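Side-chain contacts in aerobactin synthase IucA (Klebsiella pneumoniae subsp. pneumoniae, PDB 5JM8), which binds ATP and probably uses it to condense citrate with N6-acetyl-N6-hydroxylysine on the route to the siderophore aerobactin: residues A[57-62]-A[508-513]; A[177-182]-A[203-208]; A[212-217]-A[221-226]; A[490-495]-A[565-570]. All coordinates share one frame; numbering follows the deposited sequence.

Contact 1 of 4, residues A[57-62]-A[508-513]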
loop_
_atom_site.group_PDB
_atom_site.type_symbol
_atom_site.label_atom_id
_atom_site.label_comp_id
_atom_site.label_asym_id
_atom_site.label_seq_id
_atom_site.Cartn_x
_atom_site.Cartn_y
_atom_site.Cartn_z
ATOM N N PHE A 57 14.908 -19.197 37.283
ATOM C CA PHE A 57 16.208 -18.740 37.752
ATOM C C PHE A 57 17.161 -18.572 36.575
ATOM O O PHE A 57 17.347 -19.489 35.777
ATOM C CB PHE A 57 16.795 -19.716 38.770
ATOM C CG PHE A 57 18.105 -19.265 39.345
ATOM C CD1 PHE A 57 18.140 -18.387 40.417
ATOM C CD2 PHE A 57 19.301 -19.705 38.807
ATOM C CE1 PHE A 57 19.345 -17.962 40.943
ATOM C CE2 PHE A 57 20.509 -19.285 39.331
ATOM C CZ PHE A 57 20.530 -18.412 40.402
ATOM N N SER A 58 17.761 -17.390 36.489
ATOM C CA SER A 58 18.630 -17.023 35.381
ATOM C C SER A 58 20.074 -16.845 35.833
ATOM O O SER A 58 20.335 -16.131 36.805
ATOM C CB SER A 58 18.139 -15.730 34.734
ATOM O OG SER A 58 19.131 -15.173 33.892
ATOM N N PRO A 59 21.022 -17.487 35.130
ATOM C CA PRO A 59 22.434 -17.236 35.442
ATOM C C PRO A 59 22.910 -15.868 34.970
ATOM O O PRO A 59 24.078 -15.529 35.158
ATOM C CB PRO A 59 23.165 -18.350 34.691
ATOM C CG PRO A 59 22.252 -18.733 33.592
ATOM C CD PRO A 59 20.866 -18.550 34.120
ATOM N N THR A 60 22.012 -15.102 34.360
ATOM C CA THR A 60 22.293 -13.723 33.983
ATOM C C THR A 60 21.347 -12.785 34.725
ATOM O O THR A 60 21.154 -11.639 34.327
ATOM C CB THR A 60 22.157 -13.513 32.464
ATOM O OG1 THR A 60 20.903 -14.042 32.014
ATOM C CG2 THR A 60 23.289 -14.212 31.731
ATOM N N GLN A 61 20.766 -13.291 35.810
ATOM C CA GLN A 61 19.916 -12.506 36.707
ATOM C C GLN A 61 18.634 -11.974 36.054
ATOM O O GLN A 61 17.989 -11.078 36.599
ATOM C CB GLN A 61 20.710 -11.337 37.296
ATOM C CG GLN A 61 21.869 -11.758 38.193
ATOM C CD GLN A 61 23.192 -11.894 37.455
ATOM O OE1 GLN A 61 23.528 -11.084 36.592
ATOM N NE2 GLN A 61 23.958 -12.917 37.812
ATOM N N HIS A 62 18.265 -12.515 34.896
ATOM C CA HIS A 62 16.946 -12.249 34.327
ATOM C C HIS A 62 15.916 -13.159 34.999
ATOM O O HIS A 62 15.273 -13.975 34.338
ATOM C CB HIS A 62 16.931 -12.472 32.808
ATOM C CG HIS A 62 17.738 -11.475 32.033
ATOM N ND1 HIS A 62 19.083 -11.641 31.779
ATOM C CD2 HIS A 62 17.385 -10.309 31.440
ATOM C CE1 HIS A 62 19.525 -10.616 31.070
ATOM N NE2 HIS A 62 18.516 -9.794 30.851
ATOM N N ASN A 508 23.498 -23.241 27.348
ATOM C CA ASN A 508 23.731 -23.774 26.014
ATOM C C ASN A 508 23.818 -22.666 24.973
ATOM O O ASN A 508 24.672 -22.700 24.090
ATOM C CB ASN A 508 22.628 -24.758 25.628
ATOM C CG ASN A 508 22.725 -26.073 26.378
ATOM O OD1 ASN A 508 23.760 -26.399 26.964
ATOM N ND2 ASN A 508 21.644 -26.844 26.354
ATOM N N LEU A 509 22.933 -21.683 25.075
ATOM C CA LEU A 509 22.896 -20.602 24.100
ATOM C C LEU A 509 24.131 -19.719 24.226
ATOM O O LEU A 509 24.647 -19.221 23.228
ATOM C CB LEU A 509 21.622 -19.772 24.268
ATOM C CG LEU A 509 20.319 -20.539 24.012
ATOM C CD1 LEU A 509 19.104 -19.709 24.424
ATOM C CD2 LEU A 509 20.213 -20.969 22.556
ATOM N N MET A 510 24.609 -19.533 25.453
ATOM C CA MET A 510 25.825 -18.761 25.682
ATOM C C MET A 510 27.054 -19.520 25.178
ATOM O O MET A 510 28.102 -18.919 24.929
ATOM C CB MET A 510 25.983 -18.421 27.167
ATOM C CG MET A 510 25.024 -17.342 27.659
ATOM S SD MET A 510 25.372 -16.741 29.327
ATOM C CE MET A 510 24.808 -18.113 30.327
ATOM N N ALA A 511 26.925 -20.834 25.021
ATOM C CA ALA A 511 28.012 -21.640 24.479
ATOM C C ALA A 511 28.149 -21.389 22.982
ATOM O O ALA A 511 29.263 -21.354 22.454
ATOM C CB ALA A 511 27.780 -23.121 24.756
ATOM N N ARG A 512 27.016 -21.207 22.305
ATOM C CA ARG A 512 27.011 -20.883 20.879
ATOM C C ARG A 512 27.704 -19.559 20.616
ATOM O O ARG A 512 28.515 -19.440 19.702
ATOM C CB ARG A 512 25.586 -20.818 20.333
ATOM C CG ARG A 512 24.926 -22.164 20.163
ATOM C CD ARG A 512 23.707 -22.077 19.261
ATOM N NE ARG A 512 23.234 -23.407 18.881
ATOM C CZ ARG A 512 23.556 -24.033 17.751
ATOM N NH1 ARG A 512 24.347 -23.457 16.856
ATOM N NH2 ARG A 512 23.072 -25.244 17.509
ATOM N N VAL A 513 27.363 -18.563 21.422
ATOM C CA VAL A 513 27.947 -17.239 21.288
ATOM C C VAL A 513 29.461 -17.306 21.457
ATOM O O VAL A 513 30.204 -16.690 20.694
ATOM C CB VAL A 513 27.353 -16.260 22.318
ATOM C CG1 VAL A 513 27.997 -14.892 22.188
ATOM C CG2 VAL A 513 25.844 -16.159 22.142
#
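Met510 alone carries the helix side of this contact, its thioether bridging to Pro59 and Thr60 across a wide backbone gap: the nearest CA atoms, those of Thr60 and Met510, are 10.3 Å apart. The chain runs extended through chi2 and then bends at chi3 (-74°), which swings CE off the line of the chain, toward Pro59. SD and the Thr60 methyl meet tip to tip, with CG2 4.1 Å from SD, whereas CE passes obliquely by the proline ring, 4.2 Å from Pro59 CG. Only 90 Å² is buried in all. The receiving loop joins strands 49-54 and 64-72 of the five-stranded antiparallel sheet and is held by a type I beta turn from Ser58 to Gln61. An ST turn lies within it, since Thr60 N donates to Ser58 OG (2.9 Å, N-H...O angle 148°). A chi1 of 50° sends the Thr60 hydroxyl back over the backbone and the methyl out to the sulfur. His62 ND1 donates to Thr60 OG1 over 3.0 Å, nearly in the imidazole plane. Glu506, at the start of helix 506-521, is hydrogen-bonded through its two carboxylate oxygens to Thr60 OG1 and Ser58 OG.

Contact 2 of 4, residues A[177-182]-A[203-208]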
loop_
_atom_site.group_PDB
_atom_site.type_symbol
_atom_site.label_atom_id
_atom_site.label_comp_id
_atom_site.label_asym_id
_atom_site.label_seq_id
_atom_site.Cartn_x
_atom_site.Cartn_y
_atom_site.Cartn_z
ATOM N N PHE A 177 2.410 13.228 17.572
ATOM C CA PHE A 177 2.095 14.648 17.548
ATOM C C PHE A 177 2.915 15.375 16.491
ATOM O O PHE A 177 4.032 14.963 16.180
ATOM C CB PHE A 177 2.347 15.269 18.923
ATOM C CG PHE A 177 3.726 15.013 19.459
ATOM C CD1 PHE A 177 4.804 15.761 19.015
ATOM C CD2 PHE A 177 3.945 14.028 20.407
ATOM C CE1 PHE A 177 6.073 15.530 19.503
ATOM C CE2 PHE A 177 5.213 13.793 20.900
ATOM C CZ PHE A 177 6.279 14.544 20.447
ATOM N N PRO A 178 2.365 16.466 15.932
ATOM C CA PRO A 178 3.170 17.263 15.006
ATOM C C PRO A 178 4.156 18.141 15.771
ATOM O O PRO A 178 3.919 18.429 16.944
ATOM C CB PRO A 178 2.125 18.099 14.271
ATOM C CG PRO A 178 1.054 18.297 15.281
ATOM C CD PRO A 178 1.021 17.042 16.121
ATOM N N LEU A 179 5.240 18.552 15.124
ATOM C CA LEU A 179 6.243 19.382 15.781
ATOM C C LEU A 179 5.728 20.790 16.030
ATOM O O LEU A 179 4.764 21.228 15.408
ATOM C CB LEU A 179 7.519 19.461 14.942
ATOM C CG LEU A 179 8.301 18.168 14.729
ATOM C CD1 LEU A 179 9.543 18.453 13.904
ATOM C CD2 LEU A 179 8.667 17.534 16.058
ATOM N N ARG A 180 6.383 21.487 16.953
ATOM C CA ARG A 180 6.179 22.914 17.134
ATOM C C ARG A 180 7.211 23.633 16.278
ATOM O O ARG A 180 8.311 23.121 16.078
ATOM C CB ARG A 180 6.313 23.303 18.604
ATOM C CG ARG A 180 6.003 24.756 18.897
ATOM C CD ARG A 180 6.046 25.011 20.389
ATOM N NE ARG A 180 5.674 26.378 20.736
ATOM C CZ ARG A 180 4.424 26.795 20.906
ATOM N NH1 ARG A 180 3.407 25.957 20.752
ATOM N NH2 ARG A 180 4.191 28.058 21.229
ATOM N N TRP A 181 6.861 24.812 15.772
ATOM C CA TRP A 181 7.715 25.506 14.811
ATOM C C TRP A 181 7.878 26.992 15.117
ATOM O O TRP A 181 6.902 27.683 15.408
ATOM C CB TRP A 181 7.147 25.341 13.401
ATOM C CG TRP A 181 7.123 23.920 12.914
ATOM C CD1 TRP A 181 6.121 23.009 13.088
ATOM C CD2 TRP A 181 8.144 23.253 12.164
ATOM N NE1 TRP A 181 6.457 21.816 12.494
ATOM C CE2 TRP A 181 7.695 21.940 11.921
ATOM C CE3 TRP A 181 9.397 23.637 11.677
ATOM C CZ2 TRP A 181 8.453 21.012 11.211
ATOM C CZ3 TRP A 181 10.147 22.716 10.974
ATOM C CH2 TRP A 181 9.673 21.419 10.747
ATOM N N PHE A 182 9.121 27.465 15.047
ATOM C CA PHE A 182 9.429 28.888 15.162
ATOM C C PHE A 182 10.001 29.420 13.857
ATOM O O PHE A 182 10.848 28.777 13.237
ATOM C CB PHE A 182 10.444 29.157 16.279
ATOM C CG PHE A 182 9.924 28.919 17.671
ATOM C CD1 PHE A 182 8.591 28.620 17.909
ATOM C CD2 PHE A 182 10.784 29.006 18.750
ATOM C CE1 PHE A 182 8.134 28.406 19.196
ATOM C CE2 PHE A 182 10.334 28.792 20.037
ATOM C CZ PHE A 182 9.008 28.493 20.261
ATOM N N THR A 203 15.397 23.896 5.542
ATOM C CA THR A 203 14.497 24.113 4.417
ATOM C C THR A 203 13.885 22.788 3.982
ATOM O O THR A 203 12.667 22.673 3.846
ATOM C CB THR A 203 15.220 24.758 3.219
ATOM O OG1 THR A 203 15.703 26.057 3.587
ATOM C CG2 THR A 203 14.280 24.898 2.038
ATOM N N ARG A 204 14.738 21.792 3.761
ATOM C CA ARG A 204 14.282 20.462 3.369
ATOM C C ARG A 204 13.402 19.853 4.450
ATOM O O ARG A 204 12.317 19.347 4.167
ATOM C CB ARG A 204 15.468 19.533 3.096
ATOM C CG ARG A 204 15.075 18.217 2.432
ATOM C CD ARG A 204 16.251 17.257 2.330
ATOM N NE ARG A 204 16.605 16.670 3.619
ATOM C CZ ARG A 204 17.655 15.880 3.816
ATOM N NH1 ARG A 204 17.900 15.386 5.023
ATOM N NH2 ARG A 204 18.462 15.582 2.808
ATOM N N PHE A 205 13.881 19.911 5.688
ATOM C CA PHE A 205 13.178 19.316 6.819
ATOM C C PHE A 205 11.804 19.950 7.002
ATOM O O PHE A 205 10.809 19.252 7.182
ATOM C CB PHE A 205 14.007 19.466 8.099
ATOM C CG PHE A 205 13.408 18.781 9.297
ATOM C CD1 PHE A 205 13.689 17.451 9.562
ATOM C CD2 PHE A 205 12.571 19.467 10.159
ATOM C CE1 PHE A 205 13.144 16.818 10.663
ATOM C CE2 PHE A 205 12.021 18.840 11.262
ATOM C CZ PHE A 205 12.308 17.513 11.513
ATOM N N ALA A 206 11.756 21.276 6.943
ATOM C CA ALA A 206 10.500 21.999 7.095
ATOM C C ALA A 206 9.566 21.724 5.925
ATOM O O ALA A 206 8.347 21.678 6.087
ATOM C CB ALA A 206 10.762 23.486 7.217
ATOM N N ALA A 207 10.148 21.536 4.745
ATOM C CA ALA A 207 9.370 21.326 3.532
ATOM C C ALA A 207 8.672 19.971 3.528
ATOM O O ALA A 207 7.521 19.863 3.114
ATOM C CB ALA A 207 10.263 21.453 2.313
ATOM N N GLU A 208 9.370 18.938 3.990
ATOM C CA GLU A 208 8.831 17.586 3.934
ATOM C C GLU A 208 8.089 17.194 5.212
ATOM O O GLU A 208 7.577 16.078 5.311
ATOM C CB GLU A 208 9.956 16.581 3.649
ATOM C CG GLU A 208 10.966 16.406 4.767
ATOM C CD GLU A 208 12.114 15.492 4.373
ATOM O OE1 GLU A 208 12.197 15.122 3.183
ATOM O OE2 GLU A 208 12.927 15.137 5.256
#
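Trp181 and Phe205 form the tight part of this contact: their outer carbons touch, and neither ring covers the other. The indole CH2 is 3.5 Å from Phe205 CE2 and equally near CD2, while the centroid of the indole six-membered ring is 5.8 Å from that of Phe205 and the planes are inclined at 44°, values that rule out a parallel stack. Leu179 closes on the same phenyl from the strand: its CD1 lies near the ring plane, at the edge, 3.6 Å from Phe205 CE2. The Phe205 ring reaches both residues because CG is anti to the backbone N (chi1 -175°), which carries it from the helix toward the strand. Ala206 adds a slightly longer contact, with its CA 3.8 Å from Trp181 CH2 and its CB 3.9 Å from Trp181 CZ3. Strand 177-185 is the middle strand of a three-stranded antiparallel sheet, with 221-226 and 249-255 as its neighbours, and helix 198-209 lies against one face. The short segments' axes come no nearer than 11.7 Å, a gap spanned mainly by the two large aromatic side chains. Trp181 is anchored at its polar end too, NE1 being hydrogen-bonded to Ala255 O. The loose side lies farther round the helix, at Arg204 and Glu208, which are partly exposed and do not touch the strand segment. Arg204 is salt-bridged to Asp275 and also touches Leu214 of the second subunit, while Ala207 points away from the strand and packs on Ala207 of that subunit.

Contact 3 of 4, residues A[212-217]-A[221-226]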
loop_
_atom_site.group_PDB
_atom_site.type_symbol
_atom_site.label_atom_id
_atom_site.label_comp_id
_atom_site.label_asym_id
_atom_site.label_seq_id
_atom_site.Cartn_x
_atom_site.Cartn_y
_atom_site.Cartn_z
ATOM N N GLN A 212 3.141 23.670 4.874
ATOM C CA GLN A 212 2.213 24.794 4.924
ATOM C C GLN A 212 2.773 25.968 5.730
ATOM O O GLN A 212 2.139 27.020 5.821
ATOM C CB GLN A 212 0.860 24.354 5.502
ATOM C CG GLN A 212 0.865 23.974 6.978
ATOM C CD GLN A 212 1.241 22.520 7.226
ATOM O OE1 GLN A 212 1.750 21.830 6.341
ATOM N NE2 GLN A 212 0.983 22.046 8.440
ATOM N N LEU A 213 3.954 25.780 6.313
ATOM C CA LEU A 213 4.630 26.842 7.053
ATOM C C LEU A 213 5.689 27.529 6.203
ATOM O O LEU A 213 6.408 28.406 6.680
ATOM C CB LEU A 213 5.283 26.291 8.322
ATOM C CG LEU A 213 4.358 25.818 9.442
ATOM C CD1 LEU A 213 5.188 25.317 10.611
ATOM C CD2 LEU A 213 3.415 26.923 9.893
ATOM N N LEU A 214 5.788 27.130 4.941
ATOM C CA LEU A 214 6.809 27.685 4.068
ATOM C C LEU A 214 6.499 29.134 3.708
ATOM O O LEU A 214 7.353 29.837 3.174
ATOM C CB LEU A 214 6.947 26.837 2.805
ATOM C CG LEU A 214 7.642 25.485 3.003
ATOM C CD1 LEU A 214 7.590 24.663 1.728
ATOM C CD2 LEU A 214 9.087 25.667 3.457
ATOM N N ASN A 215 5.287 29.590 4.016
ATOM C CA ASN A 215 4.937 30.993 3.808
ATOM C C ASN A 215 5.695 31.904 4.774
ATOM O O ASN A 215 5.596 33.129 4.691
ATOM C CB ASN A 215 3.424 31.213 3.956
ATOM C CG ASN A 215 2.881 30.736 5.293
ATOM O OD1 ASN A 215 3.633 30.454 6.222
ATOM N ND2 ASN A 215 1.562 30.648 5.392
ATOM N N GLU A 216 6.451 31.289 5.681
ATOM C CA GLU A 216 7.262 32.011 6.654
ATOM C C GLU A 216 8.758 31.849 6.393
ATOM O O GLU A 216 9.580 32.285 7.197
ATOM C CB GLU A 216 6.936 31.527 8.069
ATOM C CG GLU A 216 5.558 31.923 8.557
ATOM C CD GLU A 216 5.398 33.424 8.704
ATOM O OE1 GLU A 216 6.425 34.128 8.807
ATOM O OE2 GLU A 216 4.241 33.898 8.715
ATOM N N LEU A 217 9.109 31.227 5.273
ATOM C CA LEU A 217 10.510 30.981 4.945
ATOM C C LEU A 217 11.071 32.080 4.048
ATOM O O LEU A 217 10.506 32.390 2.999
ATOM C CB LEU A 217 10.667 29.617 4.266
ATOM C CG LEU A 217 12.099 29.176 3.938
ATOM C CD1 LEU A 217 12.919 28.983 5.205
ATOM C CD2 LEU A 217 12.090 27.902 3.110
ATOM N N GLN A 221 14.781 34.813 7.508
ATOM C CA GLN A 221 13.884 34.156 8.451
ATOM C C GLN A 221 13.718 32.676 8.106
ATOM O O GLN A 221 13.168 32.331 7.059
ATOM C CB GLN A 221 12.529 34.880 8.466
ATOM C CG GLN A 221 11.393 34.095 9.100
ATOM C CD GLN A 221 10.104 34.896 9.210
ATOM O OE1 GLN A 221 9.735 35.342 10.294
ATOM N NE2 GLN A 221 9.404 35.061 8.090
ATOM N N TRP A 222 14.197 31.811 9.000
ATOM C CA TRP A 222 14.192 30.367 8.780
ATOM C C TRP A 222 13.215 29.652 9.706
ATOM O O TRP A 222 12.931 30.120 10.809
ATOM C CB TRP A 222 15.592 29.787 8.992
ATOM C CG TRP A 222 16.653 30.385 8.121
ATOM C CD1 TRP A 222 16.477 31.279 7.106
ATOM C CD2 TRP A 222 18.059 30.131 8.193
ATOM N NE1 TRP A 222 17.687 31.596 6.541
ATOM C CE2 TRP A 222 18.675 30.904 7.192
ATOM C CE3 TRP A 222 18.858 29.323 9.008
ATOM C CZ2 TRP A 222 20.051 30.895 6.982
ATOM C CZ3 TRP A 222 20.224 29.313 8.799
ATOM C CH2 TRP A 222 20.808 30.095 7.795
ATOM N N LEU A 223 12.719 28.506 9.252
ATOM C CA LEU A 223 11.854 27.660 10.064
ATOM C C LEU A 223 12.704 26.757 10.953
ATOM O O LEU A 223 13.663 26.138 10.485
ATOM C CB LEU A 223 10.929 26.827 9.177
ATOM C CG LEU A 223 9.965 27.624 8.294
ATOM C CD1 LEU A 223 9.229 26.696 7.338
ATOM C CD2 LEU A 223 8.977 28.407 9.147
ATOM N N PHE A 224 12.340 26.688 12.229
ATOM C CA PHE A 224 13.146 26.016 13.240
ATOM C C PHE A 224 12.275 25.069 14.068
ATOM O O PHE A 224 11.383 25.520 14.786
ATOM C CB PHE A 224 13.817 27.061 14.132
ATOM C CG PHE A 224 14.796 26.493 15.116
ATOM C CD1 PHE A 224 16.114 26.273 14.756
ATOM C CD2 PHE A 224 14.403 26.200 16.408
ATOM C CE1 PHE A 224 17.016 25.756 15.668
ATOM C CE2 PHE A 224 15.295 25.686 17.321
ATOM C CZ PHE A 224 16.604 25.464 16.952
ATOM N N PRO A 225 12.521 23.751 13.971
ATOM C CA PRO A 225 11.644 22.786 14.644
ATOM C C PRO A 225 11.911 22.659 16.141
ATOM O O PRO A 225 13.056 22.778 16.575
ATOM C CB PRO A 225 11.966 21.476 13.930
ATOM C CG PRO A 225 13.399 21.616 13.556
ATOM C CD PRO A 225 13.606 23.075 13.235
ATOM N N LEU A 226 10.852 22.416 16.910
ATOM C CA LEU A 226 10.957 22.250 18.358
ATOM C C LEU A 226 10.089 21.109 18.876
ATOM O O LEU A 226 9.084 20.749 18.264
ATOM C CB LEU A 226 10.557 23.540 19.080
ATOM C CG LEU A 226 11.612 24.643 19.196
ATOM C CD1 LEU A 226 11.568 25.563 17.998
ATOM C CD2 LEU A 226 11.416 25.425 20.482
#
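Leu213 O accepts a hydrogen bond from Glu216 N at 3.1 Å within the 3-10 segment, and across the contact the methyl CD1 of Leu223 sits 3.4 Å from the same oxygen. Leu223 packs against the 3-10 segment, over Leu213 O, with its CD1 4.0 Å from Leu214 CD2 and its CD2 3.9 Å from Glu216 CB. Beside this apolar part the amide of Gln221 approaches Glu216, its NE2 2.9 Å from Glu216 O and 3.2 Å from Glu216 OE1. The glutamine reaches there with CG anti to its own N (chi1 164°) and the chain extended beyond CG, whereas Glu216 bends at chi2 (-65°). The amide and carboxylate planes stand 74° apart, so the two groups do not lie flat on one another. The other carboxylate oxygen, OE2, has a firm partner in a salt bridge with Lys250. Segment 212-217 thus folds back over strand 221-226, an outer strand of the three-stranded antiparallel sheet, with Leu217 and Trp222 CA atoms 5.4 Å apart. Leu217 also faces the subunit interface, where its O is hydrogen-bonded to Gln200 of the second subunit. The chemistry is divided accordingly: the apolar part rests on leucines and the CB of Glu216, and the Lys250 ammonium probably offsets the Glu216 charge and favours its ionised form near the glutamine amide.

Contact 4 of 4, residues A[490-495]-A[565-570]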
loop_
_atom_site.group_PDB
_atom_site.type_symbol
_atom_site.label_atom_id
_atom_site.label_comp_id
_atom_site.label_asym_id
_atom_site.label_seq_id
_atom_site.Cartn_x
_atom_site.Cartn_y
_atom_site.Cartn_z
ATOM N N SER A 490 22.688 -6.704 26.353
ATOM C CA SER A 490 22.355 -6.922 24.949
ATOM C C SER A 490 22.212 -8.402 24.629
ATOM O O SER A 490 21.103 -8.925 24.519
ATOM C CB SER A 490 23.422 -6.310 24.040
ATOM O OG SER A 490 23.057 -5.006 23.627
ATOM N N THR A 491 23.350 -9.067 24.480
ATOM C CA THR A 491 23.379 -10.448 24.035
ATOM C C THR A 491 22.718 -11.377 25.045
ATOM O O THR A 491 21.960 -12.266 24.672
ATOM C CB THR A 491 24.822 -10.905 23.786
ATOM O OG1 THR A 491 25.469 -9.976 22.909
ATOM C CG2 THR A 491 24.854 -12.298 23.169
ATOM N N PHE A 492 23.001 -11.171 26.326
ATOM C CA PHE A 492 22.470 -12.057 27.355
ATOM C C PHE A 492 20.967 -11.846 27.548
ATOM O O PHE A 492 20.284 -12.716 28.082
ATOM C CB PHE A 492 23.213 -11.856 28.679
ATOM C CG PHE A 492 24.661 -12.294 28.645
ATOM C CD1 PHE A 492 25.141 -13.105 27.626
ATOM C CD2 PHE A 492 25.539 -11.894 29.638
ATOM C CE1 PHE A 492 26.467 -13.503 27.601
ATOM C CE2 PHE A 492 26.867 -12.289 29.613
ATOM C CZ PHE A 492 27.328 -13.093 28.596
ATOM N N ALA A 493 20.450 -10.701 27.107
ATOM C CA ALA A 493 19.011 -10.468 27.138
ATOM C C ALA A 493 18.338 -11.333 26.085
ATOM O O ALA A 493 17.209 -11.789 26.264
ATOM C CB ALA A 493 18.694 -9.006 26.908
ATOM N N VAL A 494 19.047 -11.558 24.983
ATOM C CA VAL A 494 18.563 -12.433 23.924
ATOM C C VAL A 494 18.529 -13.878 24.417
ATOM O O VAL A 494 17.509 -14.555 24.303
ATOM C CB VAL A 494 19.445 -12.323 22.656
ATOM C CG1 VAL A 494 19.063 -13.373 21.625
ATOM C CG2 VAL A 494 19.341 -10.930 22.063
ATOM N N THR A 495 19.644 -14.342 24.970
ATOM C CA THR A 495 19.743 -15.719 25.443
ATOM C C THR A 495 18.803 -15.964 26.623
ATOM O O THR A 495 18.235 -17.048 26.759
ATOM C CB THR A 495 21.188 -16.071 25.859
ATOM O OG1 THR A 495 21.602 -15.230 26.942
ATOM C CG2 THR A 495 22.143 -15.886 24.691
ATOM N N PHE A 565 30.789 -2.900 40.079
ATOM C CA PHE A 565 30.896 -4.243 40.639
ATOM C C PHE A 565 31.423 -5.256 39.625
ATOM O O PHE A 565 31.270 -5.087 38.415
ATOM C CB PHE A 565 29.539 -4.703 41.171
ATOM C CG PHE A 565 28.510 -4.913 40.100
ATOM C CD1 PHE A 565 27.717 -3.865 39.672
ATOM C CD2 PHE A 565 28.333 -6.161 39.526
ATOM C CE1 PHE A 565 26.767 -4.055 38.687
ATOM C CE2 PHE A 565 27.386 -6.359 38.542
ATOM C CZ PHE A 565 26.601 -5.305 38.121
ATOM N N ASP A 566 32.036 -6.317 40.141
ATOM C CA ASP A 566 32.625 -7.353 39.306
ATOM C C ASP A 566 31.581 -8.373 38.880
ATOM O O ASP A 566 30.870 -8.943 39.709
ATOM C CB ASP A 566 33.768 -8.038 40.051
ATOM C CG ASP A 566 34.802 -7.053 40.547
ATOM O OD1 ASP A 566 34.874 -5.939 39.984
ATOM O OD2 ASP A 566 35.541 -7.385 41.498
ATOM N N PHE A 567 31.511 -8.595 37.572
ATOM C CA PHE A 567 30.514 -9.470 36.973
ATOM C C PHE A 567 31.158 -10.779 36.540
ATOM O O PHE A 567 32.023 -10.797 35.662
ATOM C CB PHE A 567 29.854 -8.770 35.783
ATOM C CG PHE A 567 28.853 -9.616 35.051
ATOM C CD1 PHE A 567 27.576 -9.790 35.554
ATOM C CD2 PHE A 567 29.184 -10.222 33.850
ATOM C CE1 PHE A 567 26.650 -10.562 34.880
ATOM C CE2 PHE A 567 28.262 -10.995 33.170
ATOM C CZ PHE A 567 26.993 -11.164 33.686
ATOM N N ALA A 568 30.741 -11.872 37.174
ATOM C CA ALA A 568 31.283 -13.190 36.874
ATOM C C ALA A 568 31.021 -13.569 35.422
ATOM O O ALA A 568 29.874 -13.670 34.995
ATOM C CB ALA A 568 30.692 -14.229 37.809
ATOM N N ASN A 569 32.102 -13.784 34.678
ATOM C CA ASN A 569 32.033 -14.098 33.256
ATOM C C ASN A 569 31.414 -15.472 32.997
ATOM O O ASN A 569 31.968 -16.486 33.424
ATOM C CB ASN A 569 33.440 -14.038 32.653
ATOM C CG ASN A 569 33.440 -14.123 31.140
ATOM O OD1 ASN A 569 32.454 -14.524 30.524
ATOM N ND2 ASN A 569 34.558 -13.752 30.532
ATOM N N PRO A 570 30.262 -15.515 32.297
ATOM C CA PRO A 570 29.682 -16.816 31.939
ATOM C C PRO A 570 30.259 -17.433 30.664
ATOM O O PRO A 570 29.880 -18.552 30.320
ATOM C CB PRO A 570 28.199 -16.489 31.745
ATOM C CG PRO A 570 28.188 -15.080 31.292
ATOM C CD PRO A 570 29.342 -14.405 31.979
#
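An apolar meeting of Phe492 with Phe567 and Pro570 joins helix 475-500 to the end of the chain, where the short strand 566-568, paired antiparallel with 538-540, runs out into a loop. The strand contributes Phe567 and the loop beyond it Pro570, while the helix supplies Phe492 alone. Pro570 makes the closer approach: its CG lies 3.5 Å from Phe492 CZ and as near to CE2, with Pro570 CD a little farther from the same two carbons. The phenyl pair meets more lightly, edge against edge, with the CE2 atoms of Phe492 and Phe567 4.0 Å apart and each near the plane of the other ring; neither ring stacks on the other. Phe567 extends toward the helix because its CG is anti to the backbone N (chi1 177°). The joint buries 106 Å², and Thr60, Met510 and Leu571 add contacts around Phe492, whose side chain lies about 11 Å from the bound ATP. The helix is kinked in this segment. Three residues past Phe492, Thr495 OG1 donates to Phe492 O over 3.1 Å, arriving from above the carbonyl plane at a C=O...O angle of 100°.

Contacts 1 and 4 are buried neighbours with centres 8 Å apart, joined where Met510 SD packs on Pro570 CB and Gln61 on Phe567; their helices, 506-521 and 475-500, are consecutive. Contacts 2 and 3 form a second pair on the opposite side of the chain's centre, the centre of contact 2 lying about 46 Å from that of contact 1. This pair shares one sheet through adjacent strands 177-185 and 221-226, and both members touch the second subunit, which contacts 1 and 4 do not. Contact 2 is buried and wholly apolar across its segments, like contact 4, whereas the partly buried contact 3 mixes leucines with a carboxylate and an amide. Contact 1 is likewise apolar across its segments, though its loop also carries hydroxyls bonded to the Glu506 carboxylate.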